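Local coordinates for hydrolase, haloacid dehalogenase-like family (Chlorobaculum tepidum, PDB 2HCF), which is probably a magnesium-dependent hydrolase of the haloacid dehalogenase-like family, its natural substrate not established, at residues Val7-Glu19 and Ile92-Ala104. Numbering follows the deposited sequence.
With MG (magnesium ion), chain B.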
loop_
_atom_site.group_PDB
_atom_site.type_symbol
_atom_site.label_atom_id
_atom_site.label_comp_id
_atom_site.label_asym_id
_atom_site.label_seq_id
_atom_site.Cartn_x
_atom_site.Cartn_y
_atom_site.Cartn_z
ATOM N N VAL A 7 1.782 13.209 -3.200
ATOM C CA VAL A 7 1.558 12.017 -3.973
ATOM C C VAL A 7 1.784 10.751 -3.119
ATOM O O VAL A 7 2.904 10.467 -2.683
ATOM C CB VAL A 7 2.489 11.984 -5.209
ATOM C CG1 VAL A 7 2.072 10.855 -6.132
ATOM C CG2 VAL A 7 2.442 13.314 -5.948
ATOM N N LEU A 8 0.722 9.973 -2.974
ATOM C CA LEU A 8 0.700 8.809 -2.095
ATOM C C LEU A 8 0.520 7.535 -2.925
ATOM O O LEU A 8 -0.422 7.403 -3.699
ATOM C CB LEU A 8 -0.420 8.970 -1.059
ATOM C CG LEU A 8 -0.348 10.196 -0.143
ATOM C CD1 LEU A 8 -1.625 10.300 0.664
ATOM C CD2 LEU A 8 0.860 10.151 0.772
ATOM N N PHE A 9 1.437 6.599 -2.742
ATOM C CA PHE A 9 1.519 5.355 -3.505
ATOM C C PHE A 9 1.244 4.155 -2.614
ATOM O O PHE A 9 1.829 4.019 -1.496
ATOM C CB PHE A 9 2.942 5.148 -4.028
ATOM C CG PHE A 9 3.266 5.891 -5.313
ATOM C CD1 PHE A 9 3.012 5.299 -6.548
ATOM C CD2 PHE A 9 3.916 7.129 -5.291
ATOM C CE1 PHE A 9 3.337 5.954 -7.727
ATOM C CE2 PHE A 9 4.236 7.782 -6.455
ATOM C CZ PHE A 9 3.944 7.188 -7.681
ATOM N N ASP A 10 0.361 3.298 -3.114
ATOM C CA ASP A 10 0.247 1.890 -2.707
ATOM C C ASP A 10 1.485 1.094 -3.130
ATOM O O ASP A 10 2.167 1.511 -4.033
ATOM C CB ASP A 10 -0.989 1.332 -3.394
ATOM C CG ASP A 10 -1.241 -0.123 -3.055
ATOM O OD1 ASP A 10 -1.454 -0.378 -1.853
ATOM O OD2 ASP A 10 -1.257 -0.971 -3.992
ATOM N N ILE A 11 1.792 -0.021 -2.457
ATOM C CA ILE A 11 2.935 -0.875 -2.794
ATOM C C ILE A 11 2.533 -2.052 -3.727
ATOM O O ILE A 11 2.840 -2.029 -4.940
ATOM C CB ILE A 11 3.634 -1.368 -1.514
ATOM C CG1 ILE A 11 4.049 -0.154 -0.651
ATOM C CG2 ILE A 11 4.829 -2.258 -1.852
ATOM C CD1 ILE A 11 4.810 -0.507 0.598
ATOM N N ASP A 12 1.810 -3.045 -3.195
ATOM C CA ASP A 12 1.586 -4.309 -3.910
ATOM C C ASP A 12 0.625 -4.133 -5.066
ATOM O O ASP A 12 -0.468 -3.549 -4.891
ATOM C CB ASP A 12 1.091 -5.407 -2.971
ATOM C CG ASP A 12 2.106 -5.695 -1.839
ATOM O OD1 ASP A 12 2.178 -4.879 -0.913
ATOM O OD2 ASP A 12 2.832 -6.697 -1.906
ATOM N N GLY A 13 1.072 -4.572 -6.243
ATOM C CA GLY A 13 0.297 -4.423 -7.497
ATOM C C GLY A 13 0.311 -3.026 -8.120
ATOM O O GLY A 13 -0.400 -2.797 -9.105
ATOM N N THR A 14 1.100 -2.108 -7.532
ATOM C CA THR A 14 1.277 -0.737 -7.975
ATOM C C THR A 14 2.755 -0.426 -8.218
ATOM O O THR A 14 3.147 -0.024 -9.321
ATOM C CB THR A 14 0.717 0.242 -6.938
ATOM O OG1 THR A 14 -0.683 -0.024 -6.716
ATOM C CG2 THR A 14 0.870 1.683 -7.386
ATOM N N LEU A 15 3.570 -0.607 -7.191
ATOM C CA LEU A 15 5.039 -0.454 -7.369
ATOM C C LEU A 15 5.743 -1.765 -7.646
ATOM O O LEU A 15 6.737 -1.812 -8.364
ATOM C CB LEU A 15 5.645 0.173 -6.124
ATOM C CG LEU A 15 5.100 1.543 -5.704
ATOM C CD1 LEU A 15 5.724 1.951 -4.349
ATOM C CD2 LEU A 15 5.425 2.568 -6.773
ATOM N N LEU A 16 5.272 -2.823 -7.019
ATOM C CA LEU A 16 5.938 -4.110 -7.116
ATOM C C LEU A 16 4.960 -5.219 -6.800
ATOM O O LEU A 16 3.810 -4.951 -6.378
ATOM C CB LEU A 16 7.141 -4.161 -6.168
ATOM C CG LEU A 16 6.893 -3.895 -4.653
ATOM C CD1 LEU A 16 6.347 -5.120 -3.909
ATOM C CD2 LEU A 16 8.233 -3.469 -4.003
ATOM N N LYS A 17 5.426 -6.447 -7.050
ATOM C CA LYS A 17 4.761 -7.680 -6.641
ATOM C C LYS A 17 5.731 -8.578 -5.936
ATOM O O LYS A 17 6.946 -8.498 -6.160
ATOM C CB LYS A 17 4.189 -8.434 -7.829
ATOM C CG LYS A 17 3.008 -7.695 -8.439
ATOM C CD LYS A 17 2.417 -8.428 -9.601
ATOM C CE LYS A 17 1.268 -7.587 -10.178
ATOM N NZ LYS A 17 0.631 -8.198 -11.374
ATOM N N VAL A 18 5.167 -9.418 -5.062
ATOM C CA VAL A 18 5.938 -10.369 -4.283
ATOM C C VAL A 18 5.529 -11.770 -4.639
ATOM O O VAL A 18 4.374 -12.025 -4.942
ATOM C CB VAL A 18 5.732 -10.189 -2.769
ATOM C CG1 VAL A 18 6.817 -11.002 -1.987
ATOM C CG2 VAL A 18 5.836 -8.714 -2.398
ATOM N N GLU A 19 6.494 -12.672 -4.527
ATOM C CA GLU A 19 6.304 -14.084 -4.793
ATOM C C GLU A 19 5.339 -14.699 -3.749
ATOM O O GLU A 19 5.106 -14.105 -2.714
ATOM C CB GLU A 19 7.710 -14.707 -4.818
ATOM C CG GLU A 19 7.806 -16.111 -5.113
ATOM C CD GLU A 19 7.291 -16.493 -6.456
ATOM O OE1 GLU A 19 7.977 -16.238 -7.471
ATOM O OE2 GLU A 19 6.222 -17.114 -6.470
ATOM N N ILE A 92 10.901 -10.327 -5.344
ATOM C CA ILE A 92 10.267 -9.033 -5.638
ATOM C C ILE A 92 10.419 -8.732 -7.127
ATOM O O ILE A 92 11.503 -8.846 -7.705
ATOM C CB ILE A 92 10.891 -7.833 -4.782
ATOM C CG1 ILE A 92 10.937 -8.158 -3.282
ATOM C CG2 ILE A 92 10.133 -6.529 -5.003
ATOM C CD1 ILE A 92 9.588 -8.421 -2.611
ATOM N N THR A 93 9.332 -8.335 -7.747
ATOM C CA THR A 93 9.319 -7.908 -9.123
ATOM C C THR A 93 8.892 -6.445 -9.138
ATOM O O THR A 93 7.785 -6.139 -8.763
ATOM C CB THR A 93 8.271 -8.734 -9.883
ATOM O OG1 THR A 93 8.718 -10.091 -9.923
ATOM C CG2 THR A 93 8.040 -8.214 -11.298
ATOM N N LEU A 94 9.793 -5.558 -9.546
ATOM C CA LEU A 94 9.446 -4.155 -9.756
ATOM C C LEU A 94 8.570 -4.013 -11.025
ATOM O O LEU A 94 8.877 -4.587 -12.061
ATOM C CB LEU A 94 10.749 -3.345 -9.845
ATOM C CG LEU A 94 10.713 -1.907 -9.320
ATOM C CD1 LEU A 94 10.626 -1.902 -7.813
ATOM C CD2 LEU A 94 11.913 -1.120 -9.761
ATOM N N LEU A 95 7.450 -3.291 -10.942
ATOM C CA LEU A 95 6.549 -3.167 -12.082
ATOM C C LEU A 95 7.075 -2.184 -13.122
ATOM O O LEU A 95 8.069 -1.481 -12.867
ATOM C CB LEU A 95 5.165 -2.807 -11.578
ATOM C CG LEU A 95 4.616 -3.903 -10.679
ATOM C CD1 LEU A 95 3.181 -3.581 -10.251
ATOM C CD2 LEU A 95 4.647 -5.266 -11.380
ATOM N N GLU A 96 6.429 -2.141 -14.293
ATOM C CA GLU A 96 6.987 -1.428 -15.452
ATOM C C GLU A 96 7.065 0.069 -15.184
ATOM O O GLU A 96 6.075 0.670 -14.784
ATOM C CB GLU A 96 6.160 -1.690 -16.733
ATOM C CG GLU A 96 6.763 -0.990 -17.965
ATOM C CD GLU A 96 6.118 -1.396 -19.288
ATOM O OE1 GLU A 96 5.010 -1.968 -19.275
ATOM O OE2 GLU A 96 6.736 -1.114 -20.341
ATOM N N GLY A 97 8.241 0.660 -15.339
ATOM C CA GLY A 97 8.382 2.130 -15.269
ATOM C C GLY A 97 8.465 2.759 -13.884
ATOM O O GLY A 97 8.571 3.982 -13.747
ATOM N N VAL A 98 8.437 1.925 -12.850
ATOM C CA VAL A 98 8.333 2.412 -11.472
ATOM C C VAL A 98 9.559 3.229 -11.025
ATOM O O VAL A 98 9.409 4.321 -10.483
ATOM C CB VAL A 98 8.077 1.236 -10.526
ATOM C CG1 VAL A 98 8.388 1.606 -9.051
ATOM C CG2 VAL A 98 6.664 0.746 -10.722
ATOM N N ARG A 99 10.768 2.720 -11.267
ATOM C CA ARG A 99 11.961 3.437 -10.796
ATOM C C ARG A 99 12.089 4.790 -11.516
ATOM O O ARG A 99 12.374 5.805 -10.901
ATOM C CB ARG A 99 13.240 2.610 -10.938
ATOM C CG ARG A 99 14.431 3.234 -10.151
ATOM C CD ARG A 99 15.770 2.541 -10.342
ATOM N NE ARG A 99 15.688 1.088 -10.174
ATOM C CZ ARG A 99 15.772 0.441 -9.008
ATOM N NH1 ARG A 99 15.968 1.088 -7.853
ATOM N NH2 ARG A 99 15.667 -0.877 -9.000
ATOM N N GLU A 100 11.821 4.779 -12.825
ATOM C CA GLU A 100 11.834 5.973 -13.661
ATOM C C GLU A 100 10.839 7.019 -13.146
ATOM O O GLU A 100 11.155 8.196 -13.088
ATOM C CB GLU A 100 11.495 5.616 -15.110
ATOM C CG GLU A 100 12.509 4.688 -15.807
ATOM C CD GLU A 100 12.372 3.192 -15.448
ATOM O OE1 GLU A 100 11.437 2.778 -14.702
ATOM O OE2 GLU A 100 13.236 2.419 -15.918
ATOM N N LEU A 101 9.666 6.562 -12.736
ATOM C CA LEU A 101 8.611 7.458 -12.289
ATOM C C LEU A 101 8.975 8.082 -10.936
ATOM O O LEU A 101 8.767 9.273 -10.699
ATOM C CB LEU A 101 7.286 6.695 -12.168
ATOM C CG LEU A 101 6.077 7.482 -11.648
ATOM C CD1 LEU A 101 5.793 8.707 -12.510
ATOM C CD2 LEU A 101 4.832 6.600 -11.540
ATOM N N LEU A 102 9.502 7.260 -10.037
ATOM C CA LEU A 102 9.870 7.716 -8.712
ATOM C C LEU A 102 11.051 8.690 -8.791
ATOM O O LEU A 102 11.056 9.683 -8.093
ATOM C CB LEU A 102 10.171 6.524 -7.804
ATOM C CG LEU A 102 8.964 5.655 -7.411
ATOM C CD1 LEU A 102 9.345 4.536 -6.486
ATOM C CD2 LEU A 102 7.858 6.460 -6.775
ATOM N N ASP A 103 12.026 8.433 -9.658
ATOM C CA ASP A 103 13.090 9.406 -9.910
ATOM C C ASP A 103 12.558 10.756 -10.393
ATOM O O ASP A 103 13.045 11.791 -9.956
ATOM C CB ASP A 103 14.027 8.907 -10.995
ATOM C CG ASP A 103 14.984 7.885 -10.505
ATOM O OD1 ASP A 103 15.072 7.721 -9.266
ATOM O OD2 ASP A 103 15.659 7.246 -11.358
ATOM N N ALA A 104 11.620 10.717 -11.337
ATOM C CA ALA A 104 11.027 11.917 -11.918
ATOM C C ALA A 104 10.289 12.745 -10.868
ATOM O O ALA A 104 10.345 13.970 -10.897
ATOM C CB ALA A 104 10.079 11.546 -13.058
HETATM MG MG MG B . -2.288 -2.722 -4.132
HETATM O O HOH W 1 -1.875 -3.372 -2.152
HETATM O O HOH W 2 7.915 -11.313 -7.574
HETATM O O HOH W 3 -3.075 -4.765 -4.630
HETATM O O HOH W 4 -3.900 -1.793 -3.225
#
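Over one face of the Phe9 ring sits Leu102 CD2, 4.2 Å from the ring centroid in a CH-pi contact, while Leu101 CD2 meets the ring edge at CZ (4.0 Å). This packs the inner side of helix 98-106 on strand 5-9 of the central sheet. One turn earlier in the helix, Val98 crosses Leu15 at about a right angle, its CG1 3.9 Å from Leu15 CD2. Leu95 N donates a nearly straight hydrogen bond to Leu15 O (3.1 Å). With CG anti to its carbonyl carbon (chi1 -62°), Leu95 lays CD1 on Gly13 C (3.6 Å) and turns CD2 to Lys17 CG; an alanine here would probably leave a gap beside the Gly13-Thr14 backbone of the metal-binding loop. Lys17 and Thr93 exchange two backbone hydrogen bonds as a hydrogen-bonded antiparallel pair. On the face shared by Leu16, Val18 and Ile92, Ile92 CG2 touches Leu16 CD2 (3.7 Å) and its CD1 touches both Val18 methyls. Asp10 OD2, Asp12 O and Asp178 bind magnesium, and Thr14 OG1 donates to Asp10 OD2 (2.9 Å). The two-stranded flap beside a DxDxT loop is characteristic of the HAD Rossmann-like fold, here joining the core to both ends of the helical cap insertion.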